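Local coordinates for early 35 kDa protein (Autographa californica nucleopolyhedrovirus, PDB 1P35) that blocks host caspases and so suppresses the insect cell's apoptotic response to infection, and also counters its antiviral RNA interference, at residues E184-T188 against G189-Y193; P219-K223 against N224-V228; Q203-G206 against E207-E210. One frame throughout, in Å; residues are numbered along the deposited sequence.

How the contacts relate
Followed from the N terminus, the chain meets contact 1, then contact 3, then contact 2; contacts 1 and 2 close short local loops, while contact 3 caps the start of a helix, and none encloses or crosses another. Contact 1 folds up the loop that follows strand 176-179 and delivers the chain into strand 191-199. Contact 3 comes at the end of the loop after that strand, where helix 206-215 begins, and contact 2 shapes the turn between that helix and strand 227-234. The three are separate surface features: the centres of contacts 1 and 2 lie about 24 Å apart, and those of contacts 2 and 3 about 27 Å. Together they shape two strand entries and one helix start.

Contact 1 (E184-T188 against G189-Y193); sequences EINDT and GLYEY
N186 turns its carboxamide back toward G189, L190 and Y191 because its CG lies between the backbone N and the carbonyl carbon (chi1 64°). In Y191 the first torsion of -57° sets CG anti to the carbonyl carbon, and the ring reaches back to N186, whose ND2 lies over one face, near CD2 and CE2, amide and ring planes 21° apart. ND2 of N186 lies 3.3 Å from CE2 of Y191 and donates, at 2.9 Å, to O of L190, so a single NH2 group both lies on the ring and holds the residue just before the strand. The amide oxygen is gripped twice: N of G189 donates to OD1 of N186 at 2.8 Å, nearly head-on to the carbonyl, and T188 OG1 donates to the same OD1 at 2.8 Å from above its plane. Asparagine suits the place by offering a donor and an acceptor on one short arm. At the far end of the ring, the backbone N of N186 donates almost straight to OH of Y191 (3.2 Å), beside CG2 of I185, 3.4 Å from that hydroxyl. G189 fits its positive phi, where a beta carbon would crowd O of T188. N of L190 donates to OG1 of T188 at 3.2 Å: an ST turn, in a loop whose ends are bridged by the side chain of N186, leading into strand 191-199, paired with 284-286.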
loop_
_atom_site.group_PDB
_atom_site.type_symbol
_atom_site.label_atom_id
_atom_site.label_comp_id
_atom_site.label_asym_id
_atom_site.label_seq_id
_atom_site.Cartn_x
_atom_site.Cartn_y
_atom_site.Cartn_z
ATOM N N GLU A 184 -27.818 3.024 12.562
ATOM C CA GLU A 184 -28.954 2.660 13.369
ATOM C C GLU A 184 -29.242 3.944 14.220
ATOM O O GLU A 184 -28.342 4.741 14.497
ATOM C CB GLU A 184 -28.597 1.535 14.307
ATOM C CG GLU A 184 -27.519 1.890 15.268
ATOM C CD GLU A 184 -26.110 1.724 14.705
ATOM O OE1 GLU A 184 -25.914 1.707 13.478
ATOM O OE2 GLU A 184 -25.180 1.632 15.513
ATOM N N ILE A 185 -30.482 4.136 14.641
ATOM C CA ILE A 185 -30.839 5.313 15.468
ATOM C C ILE A 185 -30.169 5.246 16.846
ATOM O O ILE A 185 -29.873 4.138 17.310
ATOM C CB ILE A 185 -32.364 5.341 15.676
ATOM C CG1 ILE A 185 -33.058 5.292 14.311
ATOM C CG2 ILE A 185 -32.792 6.595 16.458
ATOM C CD1 ILE A 185 -34.575 5.104 14.403
ATOM N N ASN A 186 -29.875 6.397 17.478
ATOM C CA ASN A 186 -29.321 6.423 18.869
ATOM C C ASN A 186 -30.149 7.448 19.688
ATOM O O ASN A 186 -30.889 8.267 19.127
ATOM C CB ASN A 186 -27.828 6.802 18.972
ATOM C CG ASN A 186 -27.550 8.240 18.506
ATOM O OD1 ASN A 186 -28.213 9.208 18.937
ATOM N ND2 ASN A 186 -26.567 8.382 17.625
ATOM N N ASP A 187 -30.017 7.421 21.006
ATOM C CA ASP A 187 -30.850 8.288 21.844
ATOM C C ASP A 187 -30.595 9.774 21.776
ATOM O O ASP A 187 -31.515 10.567 21.898
ATOM C CB ASP A 187 -30.771 7.838 23.305
ATOM C CG ASP A 187 -31.229 6.412 23.492
ATOM O OD1 ASP A 187 -32.403 6.112 23.153
ATOM O OD2 ASP A 187 -30.409 5.599 23.967
ATOM N N THR A 188 -29.346 10.146 21.582
ATOM C CA THR A 188 -28.989 11.539 21.513
ATOM C C THR A 188 -29.532 12.266 20.257
ATOM O O THR A 188 -29.855 13.439 20.314
ATOM C CB THR A 188 -27.459 11.673 21.553
ATOM O OG1 THR A 188 -26.916 11.345 20.265
ATOM C CG2 THR A 188 -26.875 10.707 22.560
ATOM N N GLY A 189 -29.628 11.572 19.128
ATOM C CA GLY A 189 -30.082 12.203 17.876
ATOM C C GLY A 189 -28.947 12.843 17.063
ATOM O O GLY A 189 -29.192 13.496 16.069
ATOM N N LEU A 190 -27.702 12.688 17.520
ATOM C CA LEU A 190 -26.535 13.191 16.802
ATOM C C LEU A 190 -25.724 11.975 16.349
ATOM O O LEU A 190 -25.469 11.041 17.136
ATOM C CB LEU A 190 -25.652 14.025 17.706
ATOM C CG LEU A 190 -26.128 15.393 18.135
ATOM C CD1 LEU A 190 -25.001 16.007 18.981
ATOM C CD2 LEU A 190 -26.437 16.255 16.876
ATOM N N TYR A 191 -25.277 12.012 15.106
ATOM C CA TYR A 191 -24.565 10.859 14.533
ATOM C C TYR A 191 -23.191 11.249 14.065
ATOM O O TYR A 191 -22.985 12.381 13.597
ATOM C CB TYR A 191 -25.420 10.294 13.374
ATOM C CG TYR A 191 -26.816 9.916 13.832
ATOM C CD1 TYR A 191 -27.828 10.897 13.976
ATOM C CD2 TYR A 191 -27.093 8.604 14.257
ATOM C CE1 TYR A 191 -29.060 10.587 14.530
ATOM C CE2 TYR A 191 -28.322 8.270 14.823
ATOM C CZ TYR A 191 -29.300 9.260 14.966
ATOM O OH TYR A 191 -30.477 8.921 15.594
ATOM N N GLU A 192 -22.236 10.335 14.242
ATOM C CA GLU A 192 -20.835 10.596 13.842
ATOM C C GLU A 192 -20.605 9.854 12.566
ATOM O O GLU A 192 -21.022 8.707 12.460
ATOM C CB GLU A 192 -19.834 10.046 14.875
ATOM C CG GLU A 192 -19.839 10.691 16.248
ATOM C CD GLU A 192 -18.840 10.051 17.206
ATOM O OE1 GLU A 192 -17.631 10.356 17.127
ATOM O OE2 GLU A 192 -19.267 9.223 18.029
ATOM N N TYR A 193 -19.975 10.498 11.588
ATOM C CA TYR A 193 -19.666 9.821 10.326
ATOM C C TYR A 193 -18.168 9.738 10.051
ATOM O O TYR A 193 -17.416 10.588 10.450
ATOM C CB TYR A 193 -20.273 10.528 9.155
ATOM C CG TYR A 193 -21.758 10.506 9.065
ATOM C CD1 TYR A 193 -22.552 11.385 9.833
ATOM C CD2 TYR A 193 -22.386 9.679 8.118
ATOM C CE1 TYR A 193 -23.941 11.447 9.640
ATOM C CE2 TYR A 193 -23.750 9.733 7.915
ATOM C CZ TYR A 193 -24.534 10.610 8.656
ATOM O OH TYR A 193 -25.884 10.646 8.360
#

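Contact 2 (P219-K223 against N224-V228); sequences PSSFK and NSEKV
E226 reaches back across a type I beta turn, K223 to E226, to grip an ST turn begun by S220. Its CB starts toward the preceding residues, 4.1 Å from O of K223. Next, CG sits between the backbone N and the carbonyl carbon (chi1 64°) and passes 3.7 Å from the same K223 O, after which the chain runs straight out, so that the carboxylate is carried to the serines. CD comes 3.3 Å from OG of S220, and the two oxygens divide the work. OE1 accepts twice from one residue: N of S221 donates at 2.8 Å to the syn lone pair of OE1, while OG of S221 donates at 2.7 Å nearly along its C-O axis. OE2 is met on its syn side, tilted out of the carboxylate plane, by OG of S220 at 2.7 Å. Glutamate is the right length to span the turn, and three donors probably help stabilise its negative charge. Serine suits both positions, its short hydroxyl donating to the carboxylate; S221 OG in turn receives a weak bond from N of K223. S221 and E226 also touch L245 on strand 238-249, which places the loop against the strand that partners 227-234. The second role of S220 closes the ST turn: its OG, held anti to the backbone N (chi1 166°), accepts from N of F222 at 2.8 Å.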
loop_
_atom_site.group_PDB
_atom_site.type_symbol
_atom_site.label_atom_id
_atom_site.label_comp_id
_atom_site.label_asym_id
_atom_site.label_seq_id
_atom_site.Cartn_x
_atom_site.Cartn_y
_atom_site.Cartn_z
ATOM N N PRO A 219 -14.522 18.910 12.299
ATOM C CA PRO A 219 -13.566 18.786 13.413
ATOM C C PRO A 219 -12.933 20.165 13.593
ATOM O O PRO A 219 -12.777 20.891 12.596
ATOM C CB PRO A 219 -12.500 17.814 12.852
ATOM C CG PRO A 219 -13.274 17.021 11.867
ATOM C CD PRO A 219 -14.025 18.124 11.157
ATOM N N SER A 220 -12.568 20.532 14.823
ATOM C CA SER A 220 -11.908 21.831 15.099
ATOM C C SER A 220 -10.383 21.697 15.094
ATOM O O SER A 220 -9.849 20.673 15.520
ATOM C CB SER A 220 -12.310 22.388 16.466
ATOM O OG SER A 220 -11.434 23.447 16.858
ATOM N N SER A 221 -9.681 22.722 14.608
ATOM C CA SER A 221 -8.212 22.687 14.567
ATOM C C SER A 221 -7.724 23.383 15.816
ATOM O O SER A 221 -6.525 23.500 16.045
ATOM C CB SER A 221 -7.645 23.442 13.362
ATOM O OG SER A 221 -7.755 24.849 13.559
ATOM N N PHE A 222 -8.677 23.871 16.601
ATOM C CA PHE A 222 -8.399 24.560 17.855
ATOM C C PHE A 222 -7.572 25.857 17.770
ATOM O O PHE A 222 -7.082 26.353 18.789
ATOM C CB PHE A 222 -7.780 23.558 18.842
ATOM C CG PHE A 222 -8.690 22.397 19.153
ATOM C CD1 PHE A 222 -10.002 22.626 19.603
ATOM C CD2 PHE A 222 -8.271 21.080 18.945
ATOM C CE1 PHE A 222 -10.888 21.562 19.838
ATOM C CE2 PHE A 222 -9.150 20.004 19.177
ATOM C CZ PHE A 222 -10.461 20.248 19.623
ATOM N N LYS A 223 -7.418 26.394 16.556
ATOM C CA LYS A 223 -6.710 27.655 16.363
ATOM C C LYS A 223 -7.729 28.706 16.773
ATOM O O LYS A 223 -8.937 28.472 16.717
ATOM C CB LYS A 223 -6.300 27.850 14.891
ATOM C CG LYS A 223 -5.082 27.022 14.423
ATOM C CD LYS A 223 -3.751 27.678 14.823
ATOM C CE LYS A 223 -3.580 29.046 14.131
ATOM N NZ LYS A 223 -2.367 29.800 14.578
ATOM N N ASN A 224 -7.244 29.861 17.197
ATOM C CA ASN A 224 -8.116 30.935 17.650
ATOM C C ASN A 224 -9.214 31.364 16.673
ATOM O O ASN A 224 -10.421 31.282 16.971
ATOM C CB ASN A 224 -7.268 32.163 17.992
ATOM C CG ASN A 224 -8.101 33.306 18.547
ATOM O OD1 ASN A 224 -7.617 34.442 18.681
ATOM N ND2 ASN A 224 -9.363 33.010 18.889
ATOM N N SER A 225 -8.772 31.839 15.514
ATOM C CA SER A 225 -9.651 32.367 14.491
ATOM C C SER A 225 -10.238 31.404 13.454
ATOM O O SER A 225 -10.627 31.852 12.368
ATOM C CB SER A 225 -8.904 33.450 13.737
ATOM O OG SER A 225 -7.829 32.872 13.001
ATOM N N GLU A 226 -10.326 30.109 13.741
ATOM C CA GLU A 226 -10.882 29.223 12.717
ATOM C C GLU A 226 -12.360 29.505 12.418
ATOM O O GLU A 226 -13.165 29.829 13.297
ATOM C CB GLU A 226 -10.726 27.747 13.094
ATOM C CG GLU A 226 -11.494 27.382 14.343
ATOM C CD GLU A 226 -11.355 25.924 14.654
ATOM O OE1 GLU A 226 -10.256 25.414 14.402
ATOM O OE2 GLU A 226 -12.318 25.302 15.149
ATOM N N LYS A 227 -12.699 29.365 11.152
ATOM C CA LYS A 227 -14.065 29.558 10.691
ATOM C C LYS A 227 -14.410 28.399 9.727
ATOM O O LYS A 227 -13.564 27.881 9.029
ATOM C CB LYS A 227 -14.178 30.917 9.970
ATOM C CG LYS A 227 -13.207 31.090 8.795
ATOM C CD LYS A 227 -13.241 32.478 8.136
ATOM C CE LYS A 227 -12.051 32.670 7.171
ATOM N NZ LYS A 227 -10.711 32.551 7.887
ATOM N N VAL A 228 -15.654 27.981 9.714
ATOM C CA VAL A 228 -16.064 26.938 8.805
ATOM C C VAL A 228 -16.736 27.608 7.616
ATOM O O VAL A 228 -17.624 28.457 7.805
ATOM C CB VAL A 228 -17.028 26.014 9.520
ATOM C CG1 VAL A 228 -17.698 25.128 8.523
ATOM C CG2 VAL A 228 -16.210 25.187 10.593
#

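Contact 3 (Q203-G206 against E207-E210); sequences QFDG and EQFE
D205 and G206 hand the chain from an extended loop to the first turn of helix 206-215: phi and psi are -135° and 81° at D205, and G206 already has helical values. The first main-chain bonds of the helix follow, with N of F209 donating to O of D205 at 3.0 Å and N of E210 to O of G206 at 2.9 Å. The carboxylate of D205 then covers the helix start with both oxygens, its CG, anti to the backbone N (chi1 -172°), bringing it to N of Q208. N of Q208 donates to OD1 of D205 at 3.0 Å, and NE2 of Q208 to OD2 of D205 at 3.0 Å; both donors approach from above the carboxylate plane. Q208 reaches that oxygen through an extended chain whose amide stands nearly upright to the carboxylate, while its OE1 accepts from N of I293. Aspartate suits this position because its short arm brings OD1 within bonding range of N of Q208, and its charge probably interacts well with the positive end of the helix. On the side facing strand 238-249, the edge of the buried F209 meets the face of F204 in an offset edge-to-face pair, centroids 5.5 Å apart. D205 O lies over one face of F209, which goes on to stack with F268. G206 begins the helix, and D205 is its N-cap, O and OD1 accepting.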
loop_
_atom_site.group_PDB
_atom_site.type_symbol
_atom_site.label_atom_id
_atom_site.label_comp_id
_atom_site.label_asym_id
_atom_site.label_seq_id
_atom_site.Cartn_x
_atom_site.Cartn_y
_atom_site.Cartn_z
ATOM N N GLN A 203 -26.440 10.348 -11.651
ATOM C CA GLN A 203 -26.825 11.717 -11.929
ATOM C C GLN A 203 -26.563 12.609 -10.716
ATOM O O GLN A 203 -26.639 12.179 -9.564
ATOM C CB GLN A 203 -28.316 11.780 -12.277
ATOM C CG GLN A 203 -28.698 11.181 -13.627
ATOM C CD GLN A 203 -30.198 11.223 -13.843
ATOM O OE1 GLN A 203 -30.841 12.256 -13.616
ATOM N NE2 GLN A 203 -30.767 10.106 -14.286
ATOM N N PHE A 204 -26.280 13.866 -10.993
ATOM C CA PHE A 204 -26.039 14.856 -9.953
ATOM C C PHE A 204 -27.342 15.239 -9.267
ATOM O O PHE A 204 -28.391 15.342 -9.913
ATOM C CB PHE A 204 -25.441 16.107 -10.585
ATOM C CG PHE A 204 -24.979 17.121 -9.604
ATOM C CD1 PHE A 204 -23.934 16.823 -8.720
ATOM C CD2 PHE A 204 -25.547 18.394 -9.583
ATOM C CE1 PHE A 204 -23.458 17.770 -7.835
ATOM C CE2 PHE A 204 -25.071 19.359 -8.690
ATOM C CZ PHE A 204 -24.027 19.046 -7.818
ATOM N N ASP A 205 -27.284 15.427 -7.947
ATOM C CA ASP A 205 -28.459 15.883 -7.207
ATOM C C ASP A 205 -27.957 16.982 -6.258
ATOM O O ASP A 205 -27.674 16.753 -5.068
ATOM C CB ASP A 205 -29.131 14.739 -6.440
ATOM C CG ASP A 205 -30.483 15.159 -5.819
ATOM O OD1 ASP A 205 -30.707 16.363 -5.563
ATOM O OD2 ASP A 205 -31.321 14.270 -5.569
ATOM N N GLY A 206 -27.814 18.176 -6.823
ATOM C CA GLY A 206 -27.317 19.315 -6.071
ATOM C C GLY A 206 -28.101 19.567 -4.800
ATOM O O GLY A 206 -27.547 19.754 -3.732
ATOM N N GLU A 207 -29.409 19.527 -4.888
ATOM C CA GLU A 207 -30.167 19.793 -3.698
ATOM C C GLU A 207 -29.984 18.759 -2.568
ATOM O O GLU A 207 -29.944 19.129 -1.395
ATOM C CB GLU A 207 -31.641 19.893 -4.100
ATOM C CG GLU A 207 -32.665 19.938 -2.990
ATOM C CD GLU A 207 -34.097 20.068 -3.534
ATOM O OE1 GLU A 207 -34.271 20.477 -4.712
ATOM O OE2 GLU A 207 -35.048 19.778 -2.783
ATOM N N GLN A 208 -29.911 17.471 -2.905
ATOM C CA GLN A 208 -29.771 16.443 -1.874
ATOM C C GLN A 208 -28.394 16.589 -1.244
ATOM O O GLN A 208 -28.232 16.379 -0.056
ATOM C CB GLN A 208 -29.907 15.017 -2.467
ATOM C CG GLN A 208 -29.988 13.887 -1.419
ATOM C CD GLN A 208 -30.134 12.478 -2.065
ATOM O OE1 GLN A 208 -29.991 11.451 -1.396
ATOM N NE2 GLN A 208 -30.442 12.449 -3.360
ATOM N N PHE A 209 -27.413 16.960 -2.061
ATOM C CA PHE A 209 -26.066 17.089 -1.569
ATOM C C PHE A 209 -25.962 18.355 -0.653
ATOM O O PHE A 209 -25.284 18.310 0.397
ATOM C CB PHE A 209 -25.043 17.128 -2.740
ATOM C CG PHE A 209 -24.995 15.849 -3.595
ATOM C CD1 PHE A 209 -25.475 14.648 -3.090
ATOM C CD2 PHE A 209 -24.519 15.875 -4.928
ATOM C CE1 PHE A 209 -25.515 13.443 -3.895
ATOM C CE2 PHE A 209 -24.558 14.693 -5.747
ATOM C CZ PHE A 209 -25.058 13.491 -5.214
ATOM N N GLU A 210 -26.632 19.449 -1.027
ATOM C CA GLU A 210 -26.605 20.693 -0.221
ATOM C C GLU A 210 -27.153 20.417 1.147
ATOM O O GLU A 210 -26.554 20.765 2.161
ATOM C CB GLU A 210 -27.419 21.825 -0.869
ATOM C CG GLU A 210 -26.771 22.353 -2.141
ATOM C CD GLU A 210 -27.513 23.534 -2.733
ATOM O OE1 GLU A 210 -27.663 24.559 -2.016
ATOM O OE2 GLU A 210 -27.928 23.425 -3.915
#